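Local coordinates for ABC transporter periplasmic peptide-binding protein (Pseudoalteromonas, PDB 4QFL) that binds dipeptides, here Ala-Phe, in the periplasm and probably hands them to an ABC transporter for uptake into the cell, at residues Thr288-Gly293 and Gly522-Ile527; Arg383-Asn388 and Gly432-Thr437. One frame throughout, in Å; residues are numbered along the deposited sequence.

Contact 1 of 2, residues Thr288-Gly293 and Gly522-Ile527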
loop_
_atom_site.group_PDB
_atom_site.type_symbol
_atom_site.label_atom_id
_atom_site.label_comp_id
_atom_site.label_asym_id
_atom_site.label_seq_id
_atom_site.Cartn_x
_atom_site.Cartn_y
_atom_site.Cartn_z
ATOM N N THR A 288 4.454 13.135 -9.200
ATOM C CA THR A 288 3.291 12.411 -9.674
ATOM C C THR A 288 3.348 10.976 -9.156
ATOM O O THR A 288 4.435 10.430 -8.933
ATOM C CB THR A 288 3.217 12.391 -11.205
ATOM O OG1 THR A 288 2.047 11.672 -11.597
ATOM C CG2 THR A 288 4.423 11.694 -11.789
ATOM N N ASN A 289 2.186 10.363 -8.963
ATOM C CA ASN A 289 2.138 9.060 -8.310
ATOM C C ASN A 289 0.841 8.324 -8.625
ATOM O O ASN A 289 -0.221 8.932 -8.737
ATOM C CB ASN A 289 2.342 9.240 -6.798
ATOM C CG ASN A 289 2.172 7.953 -6.022
ATOM O OD1 ASN A 289 1.050 7.561 -5.699
ATOM N ND2 ASN A 289 3.284 7.302 -5.686
ATOM N N LEU A 290 0.945 7.015 -8.796
ATOM C CA LEU A 290 -0.212 6.177 -9.071
ATOM C C LEU A 290 -0.986 5.927 -7.779
ATOM O O LEU A 290 -0.557 5.167 -6.917
ATOM C CB LEU A 290 0.252 4.849 -9.641
ATOM C CG LEU A 290 0.938 4.825 -11.000
ATOM C CD1 LEU A 290 1.638 3.493 -11.176
ATOM C CD2 LEU A 290 -0.089 5.067 -12.108
ATOM N N ASN A 291 -2.118 6.591 -7.631
ATOM C CA ASN A 291 -2.926 6.417 -6.442
ATOM C C ASN A 291 -4.357 6.778 -6.736
ATOM O O ASN A 291 -4.644 7.438 -7.731
ATOM C CB ASN A 291 -2.394 7.267 -5.285
ATOM C CG ASN A 291 -2.496 8.755 -5.553
ATOM O OD1 ASN A 291 -1.550 9.384 -6.038
ATOM N ND2 ASN A 291 -3.636 9.330 -5.228
ATOM N N ILE A 292 -5.257 6.321 -5.878
ATOM C CA ILE A 292 -6.655 6.718 -5.958
ATOM C C ILE A 292 -7.232 6.909 -4.573
ATOM O O ILE A 292 -6.984 6.111 -3.674
ATOM C CB ILE A 292 -7.487 5.676 -6.698
ATOM C CG1 ILE A 292 -8.964 6.107 -6.735
ATOM C CG2 ILE A 292 -7.283 4.308 -6.077
ATOM C CD1 ILE A 292 -9.252 7.218 -7.723
ATOM N N GLY A 293 -7.962 8.005 -4.395
ATOM C CA GLY A 293 -8.755 8.233 -3.203
ATOM C C GLY A 293 -10.225 8.103 -3.579
ATOM O O GLY A 293 -10.692 8.716 -4.557
ATOM N N GLY A 522 8.934 8.366 -5.598
ATOM C CA GLY A 522 8.494 7.582 -6.742
ATOM C C GLY A 522 7.005 7.537 -7.054
ATOM O O GLY A 522 6.187 7.878 -6.207
ATOM N N PRO A 523 6.650 7.103 -8.279
ATOM C CA PRO A 523 5.262 7.035 -8.751
ATOM C C PRO A 523 4.536 5.783 -8.235
ATOM O O PRO A 523 3.337 5.599 -8.457
ATOM C CB PRO A 523 5.422 6.992 -10.271
ATOM C CG PRO A 523 6.720 6.293 -10.477
ATOM C CD PRO A 523 7.607 6.690 -9.323
ATOM N N PHE A 524 5.271 4.934 -7.525
ATOM C CA PHE A 524 4.673 3.780 -6.852
ATOM C C PHE A 524 5.576 3.266 -5.733
ATOM O O PHE A 524 6.747 3.635 -5.656
ATOM C CB PHE A 524 4.359 2.657 -7.853
ATOM C CG PHE A 524 5.553 2.200 -8.666
ATOM C CD1 PHE A 524 6.449 1.282 -8.153
ATOM C CD2 PHE A 524 5.747 2.663 -9.958
ATOM C CE1 PHE A 524 7.532 0.859 -8.900
ATOM C CE2 PHE A 524 6.819 2.242 -10.709
ATOM C CZ PHE A 524 7.714 1.340 -10.186
ATOM N N GLY A 525 5.026 2.428 -4.863
ATOM C CA GLY A 525 5.829 1.752 -3.866
ATOM C C GLY A 525 6.187 2.599 -2.667
ATOM O O GLY A 525 5.921 3.798 -2.627
ATOM N N ALA A 526 6.802 1.958 -1.682
ATOM C CA ALA A 526 7.152 2.609 -0.429
ATOM C C ALA A 526 8.356 3.534 -0.549
ATOM O O ALA A 526 9.152 3.432 -1.477
ATOM C CB ALA A 526 7.409 1.570 0.636
ATOM N N ILE A 527 8.463 4.445 0.412
ATOM C CA ILE A 527 9.600 5.342 0.542
ATOM C C ILE A 527 10.871 4.532 0.803
ATOM O O ILE A 527 10.810 3.478 1.428
ATOM C CB ILE A 527 9.355 6.325 1.709
ATOM C CG1 ILE A 527 8.588 7.556 1.217
ATOM C CG2 ILE A 527 10.652 6.717 2.366
ATOM C CD1 ILE A 527 7.515 8.063 2.188
#
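Leu290 and Pro523 meet through the backbone, and the side chains around them are arranged about that link. The amide of Leu290 donates to the carbonyl oxygen of Pro523 (N to O 2.8 Å) in a nearly straight bond, 170° at the hydrogen. The isobutyl group of Leu290 starts toward the proline loop and runs past the same oxygen, its CB 3.4 Å from Pro523 O; with CG beside the backbone N (chi1 -65°), the branch lies near the accepting oxygen, and CD1 goes on to approach Phe524 CD2 at 4.4 Å. The Phe524 ring turns outward and Leu290 CD1 meets it obliquely, so this apolar meeting is slight. On the other flank, Pro523 CA makes a CH···O contact with Thr288 O at 3.5 Å. Asn289 lies alongside, CG anti to the backbone N, which sends its amide group in beside the Gly522 and Pro523 carbonyls. Gly522 has backbone angles at which a side chain would run into the carbonyl oxygen of the residue before. Arg508, from strand 500-513, binds the carbonyl oxygens of both Gly522 and Gly525. The contact thus ties the entry to strand 291-297 to a loop near the C-terminus chiefly by main-chain polarity: a short, nearly straight hydrogen bond holds the loop to the chain at Leu290, while hydrocarbon from Leu290 lines the accepting carbonyl.

Contact 2 of 2, residues Arg383-Asn388 and Gly432-Thr437; sequences RIYNPN and GWAADT. With ALA (alanine), chain C; PHE (phenylalanine), chain D.
Tyr385 takes the chi1 of 48° that sets its CG between the backbone N and the carbonyl carbon, and this lays the ring across the strand at Gly432. Arg383 bends at chi2 and chi3, both near -60°, folding its guanidinium back toward the bound dipeptide. The two meet at one oxygen of the phenylalanine carboxylate: Tyr385 OH donates to PHE O at 2.6 Å, and Arg383 NE to the same atom at 3.0 Å. Arg383 NH2 reaches PHE OXT, also at 3.0 Å, so the carboxylate lies at the edge of the guanidinium with its carbon in plane, and Glu36 forms a salt bridge with NH1. One face of the tyrosine ring receives Gly432 CA, a CH-pi contact 3.7 Å from the centroid, and Trp433 N over its centre; Arg383 CB lies over the rim of the opposite face. A side chain on Gly432 would collide with this ring. A leucine here in place of Tyr385, lacking ring and hydroxyl, would probably leave PHE O relying on Arg383 and open a gap over Gly432 CA. Trp433 points the other way and puts its indole face under the alanine N, 3.1 Å from CZ2. That nitrogen donates to Ala434 O and to Asp436 OD1, the latter at 2.8 Å, consistent with a charged amino terminus; Ala434 N binds the alanine carbonyl in return. Arginine for carboxylate, aspartate for amino terminus and strand 428-434 for main chain form part of this family 5 protein's dipeptide pocket, which Thr48, Gly50 and others complete.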
loop_
_atom_site.group_PDB
_atom_site.type_symbol
_atom_site.label_atom_id
_atom_site.label_comp_id
_atom_site.label_asym_id
_atom_site.label_seq_id
_atom_site.Cartn_x
_atom_site.Cartn_y
_atom_site.Cartn_z
ATOM N N ARG A 383 -2.717 10.904 3.627
ATOM C CA ARG A 383 -2.196 9.901 2.692
ATOM C C ARG A 383 -2.030 10.578 1.347
ATOM O O ARG A 383 -2.620 11.633 1.099
ATOM C CB ARG A 383 -3.161 8.717 2.522
ATOM C CG ARG A 383 -3.887 8.268 3.777
ATOM C CD ARG A 383 -2.926 7.800 4.846
ATOM N NE ARG A 383 -2.037 6.740 4.389
ATOM C CZ ARG A 383 -0.731 6.684 4.660
ATOM N NH1 ARG A 383 -0.139 7.642 5.369
ATOM N NH2 ARG A 383 -0.004 5.673 4.206
ATOM N N ILE A 384 -1.244 9.974 0.469
ATOM C CA ILE A 384 -1.050 10.537 -0.855
ATOM C C ILE A 384 -2.386 10.786 -1.534
ATOM O O ILE A 384 -2.596 11.833 -2.143
ATOM C CB ILE A 384 -0.237 9.598 -1.737
ATOM C CG1 ILE A 384 1.135 9.358 -1.117
ATOM C CG2 ILE A 384 -0.092 10.180 -3.141
ATOM C CD1 ILE A 384 1.906 8.263 -1.807
ATOM N N TYR A 385 -3.286 9.819 -1.441
ATOM C CA TYR A 385 -4.549 9.905 -2.159
ATOM C C TYR A 385 -5.600 10.761 -1.455
ATOM O O TYR A 385 -6.651 11.036 -2.015
ATOM C CB TYR A 385 -5.091 8.507 -2.435
ATOM C CG TYR A 385 -5.082 7.600 -1.231
ATOM C CD1 TYR A 385 -6.139 7.600 -0.334
ATOM C CD2 TYR A 385 -4.018 6.747 -0.990
ATOM C CE1 TYR A 385 -6.140 6.771 0.766
ATOM C CE2 TYR A 385 -4.009 5.917 0.114
ATOM C CZ TYR A 385 -5.075 5.929 0.986
ATOM O OH TYR A 385 -5.080 5.106 2.083
ATOM N N ASN A 386 -5.311 11.185 -0.232
ATOM C CA ASN A 386 -6.249 12.008 0.522
ATOM C C ASN A 386 -5.589 12.724 1.696
ATOM O O ASN A 386 -5.416 12.149 2.764
ATOM C CB ASN A 386 -7.445 11.182 1.004
ATOM C CG ASN A 386 -8.551 12.047 1.572
ATOM O OD1 ASN A 386 -8.321 13.188 1.960
ATOM N ND2 ASN A 386 -9.756 11.507 1.617
ATOM N N PRO A 387 -5.205 14.052 1.440
ATOM C CA PRO A 387 -4.463 14.669 2.558
ATOM C C PRO A 387 -5.280 15.129 3.777
ATOM O O PRO A 387 -4.693 15.522 4.775
ATOM C CB PRO A 387 -3.759 15.862 1.909
ATOM C CG PRO A 387 -4.712 16.341 0.894
ATOM C CD PRO A 387 -5.245 15.087 0.285
ATOM N N ASN A 388 -6.601 15.076 3.702
ATOM C CA ASN A 388 -7.432 15.441 4.849
ATOM C C ASN A 388 -8.808 14.785 4.818
ATOM O O ASN A 388 -9.801 15.428 4.460
ATOM C CB ASN A 388 -7.572 16.967 4.943
ATOM C CG ASN A 388 -8.041 17.437 6.315
ATOM O OD1 ASN A 388 -8.583 16.661 7.111
ATOM N ND2 ASN A 388 -7.834 18.714 6.595
ATOM N N GLY A 432 -8.523 4.641 0.090
ATOM C CA GLY A 432 -7.930 4.657 -1.229
ATOM C C GLY A 432 -6.795 3.666 -1.328
ATOM O O GLY A 432 -6.694 2.745 -0.531
ATOM N N TRP A 433 -5.940 3.865 -2.316
ATOM C CA TRP A 433 -4.837 2.958 -2.530
ATOM C C TRP A 433 -3.680 3.714 -3.141
ATOM O O TRP A 433 -3.850 4.455 -4.105
ATOM C CB TRP A 433 -5.281 1.851 -3.473
ATOM C CG TRP A 433 -4.329 0.705 -3.635
ATOM C CD1 TRP A 433 -3.645 0.364 -4.772
ATOM C CD2 TRP A 433 -3.974 -0.279 -2.648
ATOM N NE1 TRP A 433 -2.889 -0.761 -4.547
ATOM C CE2 TRP A 433 -3.071 -1.174 -3.254
ATOM C CE3 TRP A 433 -4.331 -0.489 -1.313
ATOM C CZ2 TRP A 433 -2.522 -2.258 -2.568
ATOM C CZ3 TRP A 433 -3.773 -1.573 -0.631
ATOM C CH2 TRP A 433 -2.884 -2.432 -1.255
ATOM N N ALA A 434 -2.503 3.540 -2.555
ATOM C CA ALA A 434 -1.276 3.976 -3.188
ATOM C C ALA A 434 -0.604 2.777 -3.885
ATOM O O ALA A 434 -0.158 1.831 -3.242
ATOM C CB ALA A 434 -0.355 4.616 -2.167
ATOM N N ALA A 435 -0.557 2.812 -5.207
ATOM C CA ALA A 435 -0.107 1.662 -5.975
ATOM C C ALA A 435 1.278 1.151 -5.577
ATOM O O ALA A 435 2.190 1.936 -5.308
ATOM C CB ALA A 435 -0.157 1.974 -7.465
ATOM N N ASP A 436 1.422 -0.173 -5.547
ATOM C CA ASP A 436 2.695 -0.809 -5.210
ATOM C C ASP A 436 3.543 -1.044 -6.460
ATOM O O ASP A 436 4.766 -1.142 -6.388
ATOM C CB ASP A 436 2.459 -2.146 -4.493
ATOM C CG ASP A 436 1.384 -2.063 -3.410
ATOM O OD1 ASP A 436 1.613 -1.395 -2.372
ATOM O OD2 ASP A 436 0.315 -2.688 -3.587
ATOM N N THR A 437 2.885 -1.135 -7.607
ATOM C CA THR A 437 3.571 -1.338 -8.881
ATOM C C THR A 437 2.812 -0.571 -9.957
ATOM O O THR A 437 1.712 -0.076 -9.705
ATOM C CB THR A 437 3.598 -2.828 -9.275
ATOM O OG1 THR A 437 2.305 -3.213 -9.744
ATOM C CG2 THR A 437 3.978 -3.701 -8.087
HETATM N N ALA C . -0.690 -0.126 -1.328
HETATM C CA ALA C . -0.689 0.031 0.124
HETATM C C ALA C . -1.646 1.142 0.551
HETATM O O ALA C . -1.870 2.094 -0.195
HETATM C CB ALA C . 0.728 0.313 0.631
HETATM N N PHE D . -2.218 1.012 1.746
HETATM C CA PHE D . -3.070 2.048 2.318
HETATM C C PHE D . -2.227 3.228 2.743
HETATM O O PHE D . -2.660 4.372 2.653
HETATM C CB PHE D . -3.804 1.515 3.543
HETATM C CG PHE D . -4.879 0.535 3.225
HETATM C CD1 PHE D . -5.815 0.806 2.240
HETATM C CD2 PHE D . -4.963 -0.654 3.913
HETATM C CE1 PHE D . -6.813 -0.083 1.952
HETATM C CE2 PHE D . -5.960 -1.551 3.633
HETATM C CZ PHE D . -6.887 -1.271 2.649
HETATM O OXT PHE D . -1.094 3.056 3.196
#

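Overall arrangement
Contacts 1 and 2 are neighbours, their centres about 7 Å apart, and they share the antiparallel pairing of strands 291-297 and 428-434. Probable hydrogen bonds run from Trp433 N to Ile292 O (2.8 Å) and from Ala435 N to Leu290 O (2.9 Å). Leu290, just before the strand, thus gives its N-H to the Pro523 loop and its carbonyl to Ala435. Tyr385 also packs on strand 291-297, its CB 3.3 Å from Ile292 O. Only contact 2 holds the ligand; the side chain of Asn289 in contact 1 stays about 8 Å from the bound alanine. Contact 1 probably belongs to the second shell of the pocket, joined to contact 2 by the strand pairing and directly by a backbone hydrogen bond between Gly525 and Ala435.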